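Monooxygenase (Agrobacterium tumefaciens, PDB 2I7G) is probably a flavin-dependent oxidoreductase of the luciferase-like monooxygenase family, built on a TIM barrel. Local coordinates at residues 256-267 against 305-314. Residues are numbered along the deposited sequence; the frame is centred on the assembly and turned at random. Where two conformers were deposited one is given.
Sequences VHGFIADTTDKA and NLFLGEPELV
Phe307 N donates to His257 O at 3.0 Å, the first rung of a parallel beta ladder in which strand 307-309 joins the C-terminal end of strand 252-260, a strand of the TIM barrel typical of luciferase-like monooxygenases. The axes of 256-260 and 307-309 diverge by only 14°. Two more rungs, Phe259 N to Phe307 O and Gly309 N to Phe259 O, give the alternation of a parallel pair, and Ala261 N continues it with a longer bond to Gly309 O (3.3 Å), its donor 42° above the carbonyl plane. Gly258 faces Phe307 in register, and its CA makes a CA-H...O contact of 3.1 Å with Phe307 O.

Side chains divide between the two sheet faces. On one, the methyl CG2 of Val256 rests 3.6 Å from Phe307 CD2, the two side chains crossing at about a right angle, while Ile260 lays CG2 against Pro311 CG and CG1 against Val314 CG2. On the other, the first torsion of Leu308 places CG anti to its own N. Leu308 CD2 meets Ala267 CB at 3.8 Å, which ties the strand to helix 264-272. Just past the ladder, Thr264 OG1 lies anti to the carbonyl carbon and accepts Glu310 N in a nearly straight bond, 3.0 Å and 174°.

Beyond these direct contacts, water bridges His257 N to Asn305 O, and the side chains of both residues are held by Arg286. Strand 329-333 flanks the other edge of 252-260, with backbone bonds to Val256 and Gly258, and Phe330 meets the Phe307 ring. Thr263 N-caps its helix by accepting from Lys266 N. In the next residue, a second water accepts from Thr264 N and donates to Glu310 OE1.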
ATOM      1  N   VAL B 256      10.185 -17.695  15.008  1.00 22.47           N
ATOM      2  CA  VAL B 256      11.294 -18.623  14.860  1.00 22.90           C
ATOM      3  C   VAL B 256      11.515 -18.974  13.378  1.00 23.39           C
ATOM      4  O   VAL B 256      10.596 -18.837  12.537  1.00 24.88           O
ATOM      5  CB  VAL B 256      11.020 -19.939  15.655  1.00 23.41           C
ATOM      6  CG1 VAL B 256      10.678 -19.619  17.095  1.00 22.55           C
ATOM      7  CG2 VAL B 256       9.881 -20.787  15.022  1.00 24.47           C
ATOM      8  N   HIS B 257      12.712 -19.475  13.095  1.00 22.37           N
ATOM      9  CA  HIS B 257      13.010 -20.009  11.777  1.00 23.75           C
ATOM     10  C   HIS B 257      12.811 -21.506  11.787  1.00 23.55           C
ATOM     11  O   HIS B 257      12.984 -22.155  12.821  1.00 22.19           O
ATOM     12  CB  HIS B 257      14.436 -19.664  11.378  1.00 24.00           C
ATOM     13  CG  HIS B 257      14.656 -18.191  11.241  1.00 28.62           C
ATOM     14  ND1 HIS B 257      15.448 -17.470  12.111  1.00 34.89           N
ATOM     15  CD2 HIS B 257      14.128 -17.289  10.379  1.00 33.67           C
ATOM     16  CE1 HIS B 257      15.426 -16.191  11.766  1.00 32.79           C
ATOM     17  NE2 HIS B 257      14.651 -16.058  10.709  1.00 32.86           N
ATOM     18  N   GLY B 258      12.481 -22.053  10.623  1.00 23.33           N
ATOM     19  CA  GLY B 258      12.352 -23.511  10.533  1.00 23.88           C
ATOM     20  C   GLY B 258      11.746 -23.964   9.225  1.00 24.86           C
ATOM     21  O   GLY B 258      11.664 -23.197   8.248  1.00 24.33           O
ATOM     22  N   PHE B 259      11.366 -25.238   9.178  1.00 23.25           N
ATOM     23  CA  PHE B 259      10.829 -25.762   7.926  1.00 22.75           C
ATOM     24  C   PHE B 259      10.148 -27.102   8.211  1.00 22.59           C
ATOM     25  O   PHE B 259      10.588 -27.849   9.089  1.00 22.77           O
ATOM     26  CB  PHE B 259      11.965 -25.923   6.904  1.00 22.69           C
ATOM     27  CG  PHE B 259      11.508 -26.387   5.546  1.00 23.10           C
ATOM     28  CD1 PHE B 259      10.518 -25.689   4.830  1.00 29.64           C
ATOM     29  CD2 PHE B 259      12.072 -27.532   4.978  1.00 26.40           C
ATOM     30  CE1 PHE B 259      10.090 -26.144   3.566  1.00 27.62           C
ATOM     31  CE2 PHE B 259      11.646 -27.991   3.690  1.00 25.08           C
ATOM     32  CZ  PHE B 259      10.652 -27.310   3.015  1.00 26.07           C
ATOM     33  N   ILE B 260       9.051 -27.358   7.497  1.00 22.09           N
ATOM     34  CA  ILE B 260       8.315 -28.628   7.655  1.00 22.00           C
ATOM     35  C   ILE B 260       8.340 -29.375   6.317  1.00 22.29           C
ATOM     36  O   ILE B 260       8.121 -28.771   5.253  1.00 22.08           O
ATOM     37  CB  ILE B 260       6.859 -28.355   8.109  1.00 23.36           C
ATOM     38  CG1 ILE B 260       6.834 -27.618   9.471  1.00 23.42           C
ATOM     39  CG2 ILE B 260       6.058 -29.656   8.149  1.00 23.18           C
ATOM     40  CD1 ILE B 260       5.593 -26.781   9.706  1.00 24.51           C
ATOM     41  N   ALA B 261       8.607 -30.683   6.353  1.00 21.25           N
ATOM     42  CA  ALA B 261       8.560 -31.477   5.128  1.00 22.25           C
ATOM     43  C   ALA B 261       8.047 -32.861   5.484  1.00 21.47           C
ATOM     44  O   ALA B 261       7.717 -33.129   6.648  1.00 21.82           O
ATOM     45  CB  ALA B 261       9.973 -31.577   4.434  1.00 21.90           C
ATOM     46  N   ASP B 262       7.965 -33.728   4.486  1.00 20.58           N
ATOM     47  CA  ASP B 262       7.311 -35.011   4.689  1.00 20.47           C
ATOM     48  C   ASP B 262       8.117 -35.915   5.618  1.00 21.33           C
ATOM     49  O   ASP B 262       7.543 -36.835   6.231  1.00 22.06           O
ATOM     50  CB  ASP B 262       7.070 -35.683   3.349  1.00 20.91           C
ATOM     51  CG  ASP B 262       5.866 -35.062   2.622  1.00 24.74           C
ATOM     52  OD1 ASP B 262       4.718 -35.440   2.979  1.00 28.83           O
ATOM     53  OD2 ASP B 262       6.051 -34.178   1.741  1.00 24.90           O
ATOM     54  N   THR B 263       9.438 -35.703   5.651  1.00 20.53           N
ATOM     55  CA  THR B 263      10.302 -36.434   6.591  1.00 20.53           C
ATOM     56  C   THR B 263      11.286 -35.436   7.193  1.00 20.30           C
ATOM     57  O   THR B 263      11.523 -34.336   6.635  1.00 20.32           O
ATOM     58  CB  THR B 263      11.132 -37.572   5.956  1.00 21.13           C
ATOM     59  OG1 THR B 263      12.165 -37.014   5.131  1.00 22.40           O
ATOM     60  CG2 THR B 263      10.253 -38.570   5.101  1.00 19.46           C
ATOM     61  N   THR B 264      11.850 -35.817   8.327  1.00 20.15           N
ATOM     62  CA  THR B 264      12.757 -34.895   9.037  1.00 21.37           C
ATOM     63  C   THR B 264      14.031 -34.700   8.216  1.00 22.44           C
ATOM     64  O   THR B 264      14.516 -33.556   8.103  1.00 21.54           O
ATOM     65  CB  THR B 264      13.050 -35.417  10.427  1.00 23.12           C
ATOM     66  OG1 THR B 264      11.857 -35.273  11.204  1.00 23.93           O
ATOM     67  CG2 THR B 264      14.211 -34.599  11.062  1.00 20.87           C
ATOM     68  N   ASP B 265      14.560 -35.800   7.644  1.00 22.19           N
ATOM     69  CA  ASP B 265      15.725 -35.695   6.750  1.00 24.35           C
ATOM     70  C   ASP B 265      15.466 -34.829   5.526  1.00 24.04           C
ATOM     71  O   ASP B 265      16.353 -34.039   5.124  1.00 23.58           O
ATOM     72  CB  ASP B 265      16.273 -37.059   6.313  1.00 25.23           C
ATOM     73  CG  ASP B 265      16.983 -37.803   7.450  1.00 27.82           C
ATOM     74  OD1 ASP B 265      17.412 -37.177   8.443  1.00 33.48           O
ATOM     75  OD2 ASP B 265      17.145 -39.031   7.324  1.00 37.08           O
ATOM     76  N   LYS B 266      14.272 -34.947   4.926  1.00 22.83           N
ATOM     77  CA  LYS B 266      13.950 -34.074   3.804  1.00 23.91           C
ATOM     78  C   LYS B 266      13.912 -32.616   4.256  1.00 23.06           C
ATOM     79  O   LYS B 266      14.446 -31.729   3.588  1.00 21.86           O
ATOM     80  CB  LYS B 266      12.609 -34.454   3.160  1.00 24.09           C
ATOM     81  CG  LYS B 266      12.730 -35.673   2.203  1.00 26.19           C
ATOM     82  CD  LYS B 266      11.304 -36.146   1.820  1.00 27.94           C
ATOM     83  CE  LYS B 266      11.359 -37.243   0.778  1.00 32.12           C
ATOM     84  NZ  LYS B 266      11.767 -36.717  -0.550  1.00 33.81           N
ATOM     85  N   ALA B 267      13.280 -32.357   5.399  1.00 21.10           N
ATOM     86  CA  ALA B 267      13.243 -30.980   5.898  1.00 22.34           C
ATOM     87  C   ALA B 267      14.666 -30.433   6.109  1.00 22.68           C
ATOM     88  O   ALA B 267      14.975 -29.308   5.658  1.00 24.11           O
ATOM     89  CB  ALA B 267      12.462 -30.908   7.167  1.00 20.92           C
ATOM     90  N   ASN B 305      16.967 -23.715  18.516  1.00 23.95           N
ATOM     91  CA  ASN B 305      16.088 -22.635  18.081  1.00 24.71           C
ATOM     92  C   ASN B 305      15.410 -22.849  16.705  1.00 23.94           C
ATOM     93  O   ASN B 305      14.473 -22.108  16.344  1.00 24.15           O
ATOM     94  CB  ASN B 305      16.868 -21.323  18.082  1.00 25.77           C
ATOM     95  CG  ASN B 305      18.034 -21.384  17.149  1.00 28.20           C
ATOM     96  OD1 ASN B 305      17.879 -21.185  15.984  1.00 30.21           O
ATOM     97  ND2 ASN B 305      19.218 -21.740  17.673  1.00 32.77           N
ATOM     98  N   LEU B 306      15.842 -23.859  15.946  1.00 23.94           N
ATOM     99  CA  LEU B 306      15.239 -24.117  14.618  1.00 23.24           C
ATOM    100  C   LEU B 306      14.114 -25.149  14.742  1.00 24.40           C
ATOM    101  O   LEU B 306      14.344 -26.270  15.241  1.00 24.35           O
ATOM    102  CB  LEU B 306      16.287 -24.632  13.630  1.00 24.92           C
ATOM    103  CG  LEU B 306      17.399 -23.626  13.257  1.00 25.89           C
ATOM    104  CD1 LEU B 306      18.354 -24.268  12.214  1.00 25.81           C
ATOM    105  CD2 LEU B 306      16.761 -22.333  12.692  1.00 25.39           C
ATOM    106  N   PHE B 307      12.901 -24.754  14.322  1.00 23.41           N
ATOM    107  CA  PHE B 307      11.696 -25.597  14.430  1.00 22.96           C
ATOM    108  C   PHE B 307      11.570 -26.328  13.092  1.00 23.80           C
ATOM    109  O   PHE B 307      10.974 -25.819  12.118  1.00 22.15           O
ATOM    110  CB  PHE B 307      10.479 -24.721  14.770  1.00 23.71           C
ATOM    111  CG  PHE B 307      10.425 -24.362  16.220  1.00 23.81           C
ATOM    112  CD1 PHE B 307       9.414 -24.836  17.044  1.00 25.01           C
ATOM    113  CD2 PHE B 307      11.421 -23.527  16.762  1.00 22.10           C
ATOM    114  CE1 PHE B 307       9.397 -24.500  18.379  1.00 24.45           C
ATOM    115  CE2 PHE B 307      11.425 -23.192  18.117  1.00 23.73           C
ATOM    116  CZ  PHE B 307      10.414 -23.686  18.922  1.00 23.76           C
ATOM    117  N   LEU B 308      12.184 -27.510  13.037  1.00 23.51           N
ATOM    118  CA  LEU B 308      12.424 -28.144  11.727  1.00 23.46           C
ATOM    119  C   LEU B 308      12.258 -29.674  11.760  1.00 23.92           C
ATOM    120  O   LEU B 308      12.828 -30.356  12.630  1.00 23.18           O
ATOM    121  CB  LEU B 308      13.824 -27.814  11.271  1.00 24.61           C
ATOM    122  CG  LEU B 308      14.193 -28.254   9.861  1.00 25.72           C
ATOM    123  CD1 LEU B 308      15.100 -27.237   9.235  1.00 30.32           C
ATOM    124  CD2 LEU B 308      14.861 -29.662   9.873  1.00 24.69           C
ATOM    125  N   GLY B 309      11.528 -30.206  10.781  1.00 21.77           N
ATOM    126  CA  GLY B 309      11.386 -31.665  10.686  1.00 22.36           C
ATOM    127  C   GLY B 309      10.079 -32.085  10.075  1.00 22.64           C
ATOM    128  O   GLY B 309       9.351 -31.268   9.470  1.00 22.50           O
ATOM    129  N   GLU B 310       9.772 -33.383  10.222  1.00 22.96           N
ATOM    130  CA  GLU B 310       8.452 -33.885   9.811  1.00 23.49           C
ATOM    131  C   GLU B 310       7.356 -33.246  10.712  1.00 22.81           C
ATOM    132  O   GLU B 310       7.674 -32.647  11.761  1.00 22.82           O
ATOM    133  CB  GLU B 310       8.382 -35.420   9.894  1.00 23.91           C
ATOM    134  CG  GLU B 310       8.484 -35.943  11.329  1.00 24.18           C
ATOM    135  CD  GLU B 310       8.207 -37.465  11.414  1.00 29.11           C
ATOM    136  OE1 GLU B 310       8.334 -38.142  10.363  1.00 35.02           O
ATOM    137  OE2 GLU B 310       7.884 -37.954  12.524  1.00 34.71           O
ATOM    138  N   PRO B 311       6.083 -33.317  10.284  1.00 22.55           N
ATOM    139  CA  PRO B 311       5.057 -32.594  11.059  1.00 22.91           C
ATOM    140  C   PRO B 311       4.958 -32.933  12.557  1.00 23.75           C
ATOM    141  O   PRO B 311       4.838 -32.019  13.391  1.00 22.68           O
ATOM    142  CB  PRO B 311       3.755 -32.868  10.280  1.00 22.58           C
ATOM    143  CG  PRO B 311       4.239 -33.047   8.869  1.00 24.60           C
ATOM    144  CD  PRO B 311       5.513 -33.896   9.051  1.00 22.48           C
ATOM    145  N   GLU B 312       5.038 -34.215  12.911  0.50 23.80           N
ATOM    146  CA  GLU B 312       4.892 -34.602  14.319  0.50 24.90           C
ATOM    147  C   GLU B 312       6.036 -34.078  15.192  0.50 25.05           C
ATOM    148  O   GLU B 312       5.815 -33.711  16.352  0.50 24.87           O
ATOM    149  CB  GLU B 312       4.698 -36.120  14.461  0.50 25.61           C
ATOM    150  CG  GLU B 312       3.361 -36.612  13.877  0.50 28.46           C
ATOM    151  CD  GLU B 312       2.324 -37.065  14.907  0.50 33.55           C
ATOM    152  OE1 GLU B 312       1.318 -37.665  14.477  0.50 34.86           O
ATOM    153  OE2 GLU B 312       2.487 -36.830  16.129  0.50 35.64           O
ATOM    154  N   LEU B 313       7.246 -34.006  14.626  1.00 24.62           N
ATOM    155  CA  LEU B 313       8.402 -33.462  15.348  1.00 25.41           C
ATOM    156  C   LEU B 313       8.228 -31.977  15.598  1.00 25.73           C
ATOM    157  O   LEU B 313       8.465 -31.487  16.706  1.00 25.85           O
ATOM    158  CB  LEU B 313       9.703 -33.704  14.566  1.00 25.44           C
ATOM    159  CG  LEU B 313      10.993 -33.420  15.365  1.00 25.54           C
ATOM    160  CD1 LEU B 313      11.191 -34.467  16.486  1.00 26.70           C
ATOM    161  CD2 LEU B 313      12.232 -33.379  14.485  1.00 25.40           C
ATOM    162  N   VAL B 314       7.807 -31.253  14.557  1.00 24.91           N
ATOM    163  CA  VAL B 314       7.629 -29.807  14.703  1.00 24.23           C
ATOM    164  C   VAL B 314       6.490 -29.504  15.685  1.00 24.09           C
ATOM    165  O   VAL B 314       6.627 -28.604  16.524  1.00 24.51           O
ATOM    166  CB  VAL B 314       7.416 -29.151  13.347  1.00 23.78           C
ATOM    167  CG1 VAL B 314       7.034 -27.639  13.518  1.00 24.29           C
ATOM    168  CG2 VAL B 314       8.717 -29.302  12.535  1.00 24.15           C
TER
HETATM  169  O   HOH W   1      14.721 -19.638  15.118  1.00 21.11           O
HETATM  170  O   HOH W   2      10.799 -38.389   9.398  1.00 23.62           O